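Local coordinates for protein tannase (Lactobacillus plantarum, PDB 3WA7) that probably hydrolyses the galloyl ester bonds of tannins, as a tannase of the alpha/beta-hydrolase fold, at residues 50-53 / 58-61; 66-71 / 462-467; 356-361 / 368-373. One frame throughout, in Å; residues are numbered along the deposited sequence.

Interaction 1: 50-53 / 58-61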
loop_
_atom_site.group_PDB
_atom_site.type_symbol
_atom_site.label_atom_id
_atom_site.label_comp_id
_atom_site.label_asym_id
_atom_site.label_seq_id
_atom_site.Cartn_x
_atom_site.Cartn_y
_atom_site.Cartn_z
ATOM N N PRO A 50 -18.954 11.405 -12.349
ATOM C CA PRO A 50 -18.884 12.186 -13.589
ATOM C C PRO A 50 -20.300 12.676 -13.897
ATOM O O PRO A 50 -21.260 11.917 -13.776
ATOM C CB PRO A 50 -18.389 11.164 -14.607
ATOM C CG PRO A 50 -17.467 10.300 -13.766
ATOM C CD PRO A 50 -18.299 10.095 -12.513
ATOM N N ALA A 51 -20.425 13.938 -14.293
ATOM C CA ALA A 51 -21.731 14.522 -14.580
ATOM C C ALA A 51 -22.584 13.710 -15.553
ATOM O O ALA A 51 -23.809 13.673 -15.428
ATOM C CB ALA A 51 -21.555 15.947 -15.108
ATOM N N ALA A 52 -21.943 13.064 -16.519
ATOM C CA ALA A 52 -22.664 12.273 -17.512
ATOM C C ALA A 52 -23.587 11.220 -16.908
ATOM O O ALA A 52 -24.619 10.890 -17.490
ATOM C CB ALA A 52 -21.676 11.601 -18.455
ATOM N N TYR A 53 -23.223 10.702 -15.740
ATOM C CA TYR A 53 -24.015 9.658 -15.094
ATOM C C TYR A 53 -25.307 10.145 -14.444
ATOM O O TYR A 53 -26.059 9.357 -13.867
ATOM C CB TYR A 53 -23.127 8.899 -14.102
ATOM C CG TYR A 53 -21.903 8.289 -14.773
ATOM C CD1 TYR A 53 -20.800 7.867 -14.028
ATOM C CD2 TYR A 53 -21.837 8.172 -16.165
ATOM C CE1 TYR A 53 -19.657 7.353 -14.658
ATOM C CE2 TYR A 53 -20.707 7.661 -16.799
ATOM C CZ TYR A 53 -19.619 7.258 -16.045
ATOM O OH TYR A 53 -18.492 6.790 -16.689
ATOM N N SER A 58 -22.613 8.660 -21.322
ATOM C CA SER A 58 -21.404 7.879 -21.117
ATOM C C SER A 58 -20.113 8.681 -21.143
ATOM O O SER A 58 -20.068 9.813 -21.627
ATOM C CB SER A 58 -21.324 6.778 -22.176
ATOM O OG SER A 58 -21.222 7.340 -23.473
ATOM N N VAL A 59 -19.063 8.067 -20.608
ATOM C CA VAL A 59 -17.735 8.657 -20.570
ATOM C C VAL A 59 -16.730 7.535 -20.803
ATOM O O VAL A 59 -16.713 6.550 -20.062
ATOM C CB VAL A 59 -17.410 9.293 -19.200
ATOM C CG1 VAL A 59 -16.011 9.904 -19.240
ATOM C CG2 VAL A 59 -18.446 10.343 -18.840
ATOM N N ASN A 60 -15.904 7.675 -21.837
ATOM C CA ASN A 60 -14.889 6.670 -22.136
ATOM C C ASN A 60 -15.489 5.262 -22.231
ATOM O O ASN A 60 -14.866 4.276 -21.829
ATOM C CB ASN A 60 -13.802 6.729 -21.054
ATOM C CG ASN A 60 -12.610 5.841 -21.359
ATOM O OD1 ASN A 60 -12.080 5.851 -22.471
ATOM N ND2 ASN A 60 -12.170 5.080 -20.359
ATOM N N GLY A 61 -16.707 5.174 -22.757
ATOM C CA GLY A 61 -17.359 3.884 -22.908
ATOM C C GLY A 61 -18.098 3.375 -21.683
ATOM O O GLY A 61 -18.741 2.328 -21.736
#

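Interaction 2: 66-71 / 462-467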
loop_
_atom_site.group_PDB
_atom_site.type_symbol
_atom_site.label_atom_id
_atom_site.label_comp_id
_atom_site.label_asym_id
_atom_site.label_seq_id
_atom_site.Cartn_x
_atom_site.Cartn_y
_atom_site.Cartn_z
ATOM N N THR A 66 -22.234 0.847 -15.286
ATOM C CA THR A 66 -21.018 0.064 -15.507
ATOM C C THR A 66 -19.685 0.692 -15.108
ATOM O O THR A 66 -18.650 0.031 -15.177
ATOM C CB THR A 66 -20.899 -0.320 -16.992
ATOM O OG1 THR A 66 -20.652 0.860 -17.768
ATOM C CG2 THR A 66 -22.184 -0.968 -17.478
ATOM N N ALA A 67 -19.701 1.954 -14.698
ATOM C CA ALA A 67 -18.464 2.638 -14.334
ATOM C C ALA A 67 -17.727 1.995 -13.164
ATOM O O ALA A 67 -18.336 1.597 -12.174
ATOM C CB ALA A 67 -18.757 4.107 -14.017
ATOM N N PRO A 68 -16.394 1.869 -13.278
ATOM C CA PRO A 68 -15.623 1.275 -12.186
ATOM C C PRO A 68 -15.710 2.236 -11.007
ATOM O O PRO A 68 -15.883 3.442 -11.198
ATOM C CB PRO A 68 -14.201 1.224 -12.748
ATOM C CG PRO A 68 -14.406 1.151 -14.225
ATOM C CD PRO A 68 -15.542 2.113 -14.453
ATOM N N ILE A 69 -15.603 1.712 -9.794
ATOM C CA ILE A 69 -15.629 2.560 -8.613
ATOM C C ILE A 69 -14.242 2.503 -7.984
ATOM O O ILE A 69 -13.869 1.511 -7.357
ATOM C CB ILE A 69 -16.688 2.091 -7.589
ATOM C CG1 ILE A 69 -18.084 2.179 -8.215
ATOM C CG2 ILE A 69 -16.625 2.960 -6.335
ATOM C CD1 ILE A 69 -19.204 1.719 -7.294
ATOM N N LEU A 70 -13.471 3.564 -8.190
ATOM C CA LEU A 70 -12.121 3.647 -7.641
ATOM C C LEU A 70 -12.236 4.082 -6.188
ATOM O O LEU A 70 -12.935 5.050 -5.884
ATOM C CB LEU A 70 -11.298 4.678 -8.413
ATOM C CG LEU A 70 -9.814 4.792 -8.051
ATOM C CD1 LEU A 70 -9.071 3.565 -8.564
ATOM C CD2 LEU A 70 -9.232 6.054 -8.674
HETATM N N MSE A 71 -11.564 3.364 -5.295
HETATM C CA MSE A 71 -11.603 3.701 -3.880
HETATM C C MSE A 71 -10.189 3.904 -3.362
HETATM O O MSE A 71 -9.569 2.991 -2.817
HETATM C CB MSE A 71 -12.333 2.609 -3.084
HETATM C CG MSE A 71 -13.811 2.513 -3.445
HETATM SE SE MSE A 71 -14.842 1.376 -2.262
HETATM C CE MSE A 71 -15.022 2.589 -0.758
ATOM N N SER A 462 -5.118 2.465 -18.042
ATOM C CA SER A 462 -5.138 1.564 -19.191
ATOM C C SER A 462 -5.389 0.147 -18.677
ATOM O O SER A 462 -6.129 -0.630 -19.287
ATOM C CB SER A 462 -3.803 1.617 -19.941
ATOM O OG SER A 462 -3.783 0.678 -21.002
ATOM N N TRP A 463 -4.766 -0.180 -17.546
ATOM C CA TRP A 463 -4.930 -1.493 -16.922
ATOM C C TRP A 463 -6.378 -1.650 -16.460
ATOM O O TRP A 463 -7.005 -2.681 -16.696
ATOM C CB TRP A 463 -3.981 -1.625 -15.726
ATOM C CG TRP A 463 -4.152 -2.882 -14.911
ATOM C CD1 TRP A 463 -3.796 -4.153 -15.267
ATOM C CD2 TRP A 463 -4.699 -2.976 -13.589
ATOM N NE1 TRP A 463 -4.085 -5.032 -14.248
ATOM C CE2 TRP A 463 -4.641 -4.336 -13.206
ATOM C CE3 TRP A 463 -5.234 -2.043 -12.690
ATOM C CZ2 TRP A 463 -5.097 -4.786 -11.959
ATOM C CZ3 TRP A 463 -5.688 -2.491 -11.449
ATOM C CH2 TRP A 463 -5.614 -3.853 -11.098
ATOM N N ILE A 464 -6.911 -0.623 -15.805
ATOM C CA ILE A 464 -8.288 -0.679 -15.331
ATOM C C ILE A 464 -9.268 -0.871 -16.493
ATOM O O ILE A 464 -10.134 -1.745 -16.444
ATOM C CB ILE A 464 -8.662 0.602 -14.544
ATOM C CG1 ILE A 464 -7.882 0.636 -13.223
ATOM C CG2 ILE A 464 -10.168 0.640 -14.285
ATOM C CD1 ILE A 464 -8.169 1.850 -12.360
ATOM N N ASP A 465 -9.126 -0.065 -17.541
ATOM C CA ASP A 465 -10.013 -0.177 -18.695
ATOM C C ASP A 465 -9.887 -1.546 -19.358
ATOM O O ASP A 465 -10.863 -2.084 -19.879
ATOM C CB ASP A 465 -9.715 0.925 -19.717
ATOM C CG ASP A 465 -10.075 2.307 -19.203
ATOM O OD1 ASP A 465 -10.772 2.398 -18.171
ATOM O OD2 ASP A 465 -9.672 3.301 -19.838
ATOM N N GLY A 466 -8.684 -2.107 -19.334
ATOM C CA GLY A 466 -8.475 -3.417 -19.924
ATOM C C GLY A 466 -9.283 -4.471 -19.186
ATOM O O GLY A 466 -9.865 -5.365 -19.800
ATOM N N LEU A 467 -9.322 -4.361 -17.861
ATOM C CA LEU A 467 -10.064 -5.303 -17.024
ATOM C C LEU A 467 -11.577 -5.154 -17.154
ATOM O O LEU A 467 -12.312 -6.140 -17.179
ATOM C CB LEU A 467 -9.701 -5.104 -15.548
ATOM C CG LEU A 467 -8.292 -5.409 -15.034
ATOM C CD1 LEU A 467 -8.190 -4.986 -13.577
ATOM C CD2 LEU A 467 -7.996 -6.891 -15.175
#

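Interaction 3: 356-361 / 368-373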
loop_
_atom_site.group_PDB
_atom_site.type_symbol
_atom_site.label_atom_id
_atom_site.label_comp_id
_atom_site.label_asym_id
_atom_site.label_seq_id
_atom_site.Cartn_x
_atom_site.Cartn_y
_atom_site.Cartn_z
ATOM N N PRO A 356 6.827 3.568 13.298
ATOM C CA PRO A 356 5.397 3.735 13.019
ATOM C C PRO A 356 4.689 2.395 13.189
ATOM O O PRO A 356 3.566 2.327 13.691
ATOM C CB PRO A 356 5.381 4.209 11.569
ATOM C CG PRO A 356 6.659 4.982 11.459
ATOM C CD PRO A 356 7.641 4.081 12.180
ATOM N N GLU A 357 5.356 1.323 12.767
ATOM C CA GLU A 357 4.778 -0.006 12.882
ATOM C C GLU A 357 4.622 -0.431 14.346
ATOM O O GLU A 357 3.669 -1.130 14.689
ATOM C CB GLU A 357 5.626 -1.031 12.118
ATOM C CG GLU A 357 5.615 -0.865 10.594
ATOM C CD GLU A 357 6.464 0.299 10.111
ATOM O OE1 GLU A 357 7.454 0.641 10.787
ATOM O OE2 GLU A 357 6.156 0.861 9.038
ATOM N N ASN A 358 5.549 -0.021 15.209
ATOM C CA ASN A 358 5.444 -0.369 16.629
ATOM C C ASN A 358 4.152 0.240 17.186
ATOM O O ASN A 358 3.412 -0.405 17.934
ATOM C CB ASN A 358 6.643 0.177 17.421
ATOM C CG ASN A 358 7.922 -0.621 17.191
ATOM O OD1 ASN A 358 8.954 -0.065 16.819
ATOM N ND2 ASN A 358 7.857 -1.927 17.422
ATOM N N ASN A 359 3.894 1.489 16.805
ATOM C CA ASN A 359 2.713 2.236 17.239
ATOM C C ASN A 359 1.447 1.624 16.635
ATOM O O ASN A 359 0.400 1.589 17.278
ATOM C CB ASN A 359 2.866 3.699 16.810
ATOM C CG ASN A 359 1.803 4.613 17.393
ATOM O OD1 ASN A 359 1.508 5.660 16.817
ATOM N ND2 ASN A 359 1.244 4.242 18.545
ATOM N N LEU A 360 1.545 1.151 15.395
ATOM C CA LEU A 360 0.410 0.511 14.729
ATOM C C LEU A 360 -0.047 -0.700 15.536
ATOM O O LEU A 360 -1.245 -0.945 15.688
ATOM C CB LEU A 360 0.804 0.039 13.320
ATOM C CG LEU A 360 -0.155 -0.960 12.660
ATOM C CD1 LEU A 360 -1.481 -0.267 12.337
ATOM C CD2 LEU A 360 0.486 -1.527 11.389
ATOM N N PHE A 361 0.917 -1.459 16.053
ATOM C CA PHE A 361 0.607 -2.658 16.820
ATOM C C PHE A 361 0.317 -2.453 18.303
ATOM O O PHE A 361 0.226 -3.419 19.066
ATOM C CB PHE A 361 1.713 -3.701 16.635
ATOM C CG PHE A 361 1.612 -4.465 15.339
ATOM C CD1 PHE A 361 2.537 -4.266 14.317
ATOM C CD2 PHE A 361 0.588 -5.386 15.142
ATOM C CE1 PHE A 361 2.444 -4.979 13.119
ATOM C CE2 PHE A 361 0.484 -6.104 13.950
ATOM C CZ PHE A 361 1.414 -5.900 12.937
ATOM N N ALA A 368 2.537 1.102 22.101
ATOM C CA ALA A 368 3.231 0.388 21.036
ATOM C C ALA A 368 3.618 -1.010 21.484
ATOM O O ALA A 368 3.687 -1.286 22.679
ATOM C CB ALA A 368 4.474 1.164 20.614
ATOM N N LYS A 369 3.860 -1.890 20.517
ATOM C CA LYS A 369 4.253 -3.266 20.809
ATOM C C LYS A 369 5.236 -3.779 19.768
ATOM O O LYS A 369 5.401 -3.187 18.700
ATOM C CB LYS A 369 3.039 -4.204 20.788
ATOM C CG LYS A 369 2.008 -4.018 21.889
ATOM C CD LYS A 369 0.976 -5.140 21.815
ATOM C CE LYS A 369 -0.137 -4.976 22.843
ATOM N NZ LYS A 369 -1.133 -6.091 22.754
ATOM N N HIS A 370 5.899 -4.882 20.095
ATOM C CA HIS A 370 6.799 -5.516 19.145
ATOM C C HIS A 370 5.895 -6.463 18.365
ATOM O O HIS A 370 4.777 -6.757 18.802
ATOM C CB HIS A 370 7.890 -6.306 19.870
ATOM C CG HIS A 370 8.891 -5.444 20.568
ATOM N ND1 HIS A 370 9.669 -4.522 19.903
ATOM C CD2 HIS A 370 9.237 -5.356 21.875
ATOM C CE1 HIS A 370 10.451 -3.902 20.770
ATOM N NE2 HIS A 370 10.208 -4.390 21.973
ATOM N N PHE A 371 6.358 -6.923 17.207
ATOM C CA PHE A 371 5.568 -7.836 16.391
ATOM C C PHE A 371 6.437 -8.932 15.785
ATOM O O PHE A 371 6.055 -9.586 14.811
ATOM C CB PHE A 371 4.806 -7.066 15.304
ATOM C CG PHE A 371 5.630 -6.030 14.586
ATOM C CD1 PHE A 371 6.231 -6.320 13.363
ATOM C CD2 PHE A 371 5.789 -4.754 15.125
ATOM C CE1 PHE A 371 6.974 -5.350 12.686
ATOM C CE2 PHE A 371 6.529 -3.780 14.460
ATOM C CZ PHE A 371 7.122 -4.079 13.236
ATOM N N THR A 372 7.608 -9.119 16.387
ATOM C CA THR A 372 8.562 -10.147 15.977
ATOM C C THR A 372 9.199 -10.687 17.250
ATOM O O THR A 372 9.412 -9.942 18.207
ATOM C CB THR A 372 9.682 -9.583 15.073
ATOM O OG1 THR A 372 10.449 -8.615 15.802
ATOM C CG2 THR A 372 9.087 -8.940 13.829
ATOM N N ALA A 373 9.496 -11.981 17.266
ATOM C CA ALA A 373 10.110 -12.596 18.436
ATOM C C ALA A 373 11.476 -11.971 18.719
ATOM O O ALA A 373 11.844 -11.748 19.872
ATOM C CB ALA A 373 10.255 -14.101 18.215
#

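Interaction 1: 50-53 / 58-61
Val-59 points its side chain into the bend formed by Pro-50, Ala-52 and Tyr-53, and most of the contact between 50-53 and 58-61 passes through this residue. Starting at its CB, the first neighbour is the phenol oxygen of Tyr-53, with CB and OH 3.7 Å apart. The chain then forks. CG1 stands anti to the backbone N (chi1 -179°), which leaves CG2 anti to the carbonyl carbon, and CG2 is the branch that meets the other segment. This methyl presses on the Ala-52 methyl, CG2 to CB 3.5 Å, closer than carbons usually approach. It also lies 4.1 Å from CE2 of Tyr-53, approaching that ring obliquely, and reaches CB of Pro-50 at 4.3 Å. The Tyr-53 and Val-59 side chains cross at about a right angle. Ser-58 adds its backbone: its CA sits near the plane of the Tyr-53 ring, at the edge by CE2, while its O lies 4.0 Å from CB of Ala-52.

The receiving side is held in shape by Tyr-53 N, which bonds to Pro-50 O at 3.0 Å in the i to i+3 pattern of a 3-10 turn. That turn lays CB of Pro-50 over one face of the Tyr-53 ring, toward its rim. The hydroxyl of Tyr-53 is anchored by a hydrogen bond with Gly-105 O. The contact is thus apolar packing within the long connection that leaves strand 44-50 and enters strand 69-72, passing the place of 107-111 in the central sheet of the alpha/beta-hydrolase fold.

Interaction 2: 66-71 / 462-467
Ile-464 spreads its two branches over Pro-68 and Leu-70, and these three buried residues make up the first shell. CG2 of Ile-464 faces the proline ring at CG, 4.3 Å away. The longer branch is extended, with CD1 anti to CA (chi2 -180°), and its end comes within 4.3 Å of CD1 of Leu-70, methyl against methyl. Both approaches are loose van der Waals contacts, and the backbones stay well apart: the CA atoms of Pro-68 and Ile-464 are 8.2 Å from each other. What meets here is one face of the central sheet of an alpha/beta hydrolase and its C-terminal helix, 457-468. Pro-68 and Leu-70 turn to this face, alternating with Ile-69 and Met-71, the latter present as selenomethionine, which pack against helix 131-145. Farther out, Tyr-106 touches both Pro-68 and Ile-464 and so joins the two segments. The next residue of the helix, Asp-465, is tied by a salt bridge to Arg-104 and by hydrogen bonds to the hydroxyls of Tyr-62 and Tyr-106. On the strand side, backbone hydrogen bonds to Val-107 and Ile-158 fix residues 68-70 between the two neighbouring strands.

Interaction 3: 356-361 / 368-373
The amide nitrogen of Asn-358 has two partners: ND2 donates to the backbone O of Lys-369 at 3.0 Å, nearly straight at 169°, and is also hydrogen-bonded to Asp-349. The site belongs to the insertion between strands 199-203 and 410-414, where alpha/beta hydrolases commonly carry their lid, and the contact folds a loop back on the short helix 356-360. A chi1 of -75° sets CG of Asn-358 anti to the carbonyl carbon and brings ND2 to Lys-369 O, which lies almost in the amide plane. The same residue also takes a bond: Lys-369 N donates to Asn-358 O at 3.0 Å, from above the carbonyl plane. One asparagine thereby engages both the N-H and the C=O of Lys-369, the first through its backbone O and the second through its side chain.

Beside this polar clamp two phenylalanine rings lie with planes 29° apart, slid past each other so that they barely overlap, centroids 4.9 Å apart. CB of Phe-371 lies over one face of the Phe-361 ring, 4.0 Å from its centroid, a CH-pi contact; CD1 of Phe-361 approaches CD2 of Phe-371 to 3.4 Å. Glu-357 adds its CB, 3.6 Å from CZ of Phe-371, while its carboxylate turns away, OE2 bonding to a glycerol probably from the crystallisation liquor; the side chain lies near, without touching, the presumed Ser-His-Asp triad. Leu-209 and Ile-391 pack on both aromatic residues. The aliphatic stem of Lys-369 runs past the carbonyl of Phe-361, with CD 3.3 Å from that O, before NZ reaches a salt bridge with Asp-363.

Along the chain, interaction 1 closes first, in the connection between strands 44-50 and 69-72; 66-71 follows directly, but its partner 462-467 comes almost at the C-terminus, and both segments of interaction 3 lie in between. Interactions 1 and 2 are neighbours, their centres 13 Å apart. They touch through Asn-60 ND2 and Asp-465 OD2 (3.1 Å, probably a hydrogen bond) and through Tyr-53 CE1 against Ala-67 CB (3.4 Å), so the connecting loop, the central sheet and the last helix meet in one region. Interaction 3 lies across the chain's centre, its centre 35 Å from that of interaction 2, in the insertion near the presumed active site.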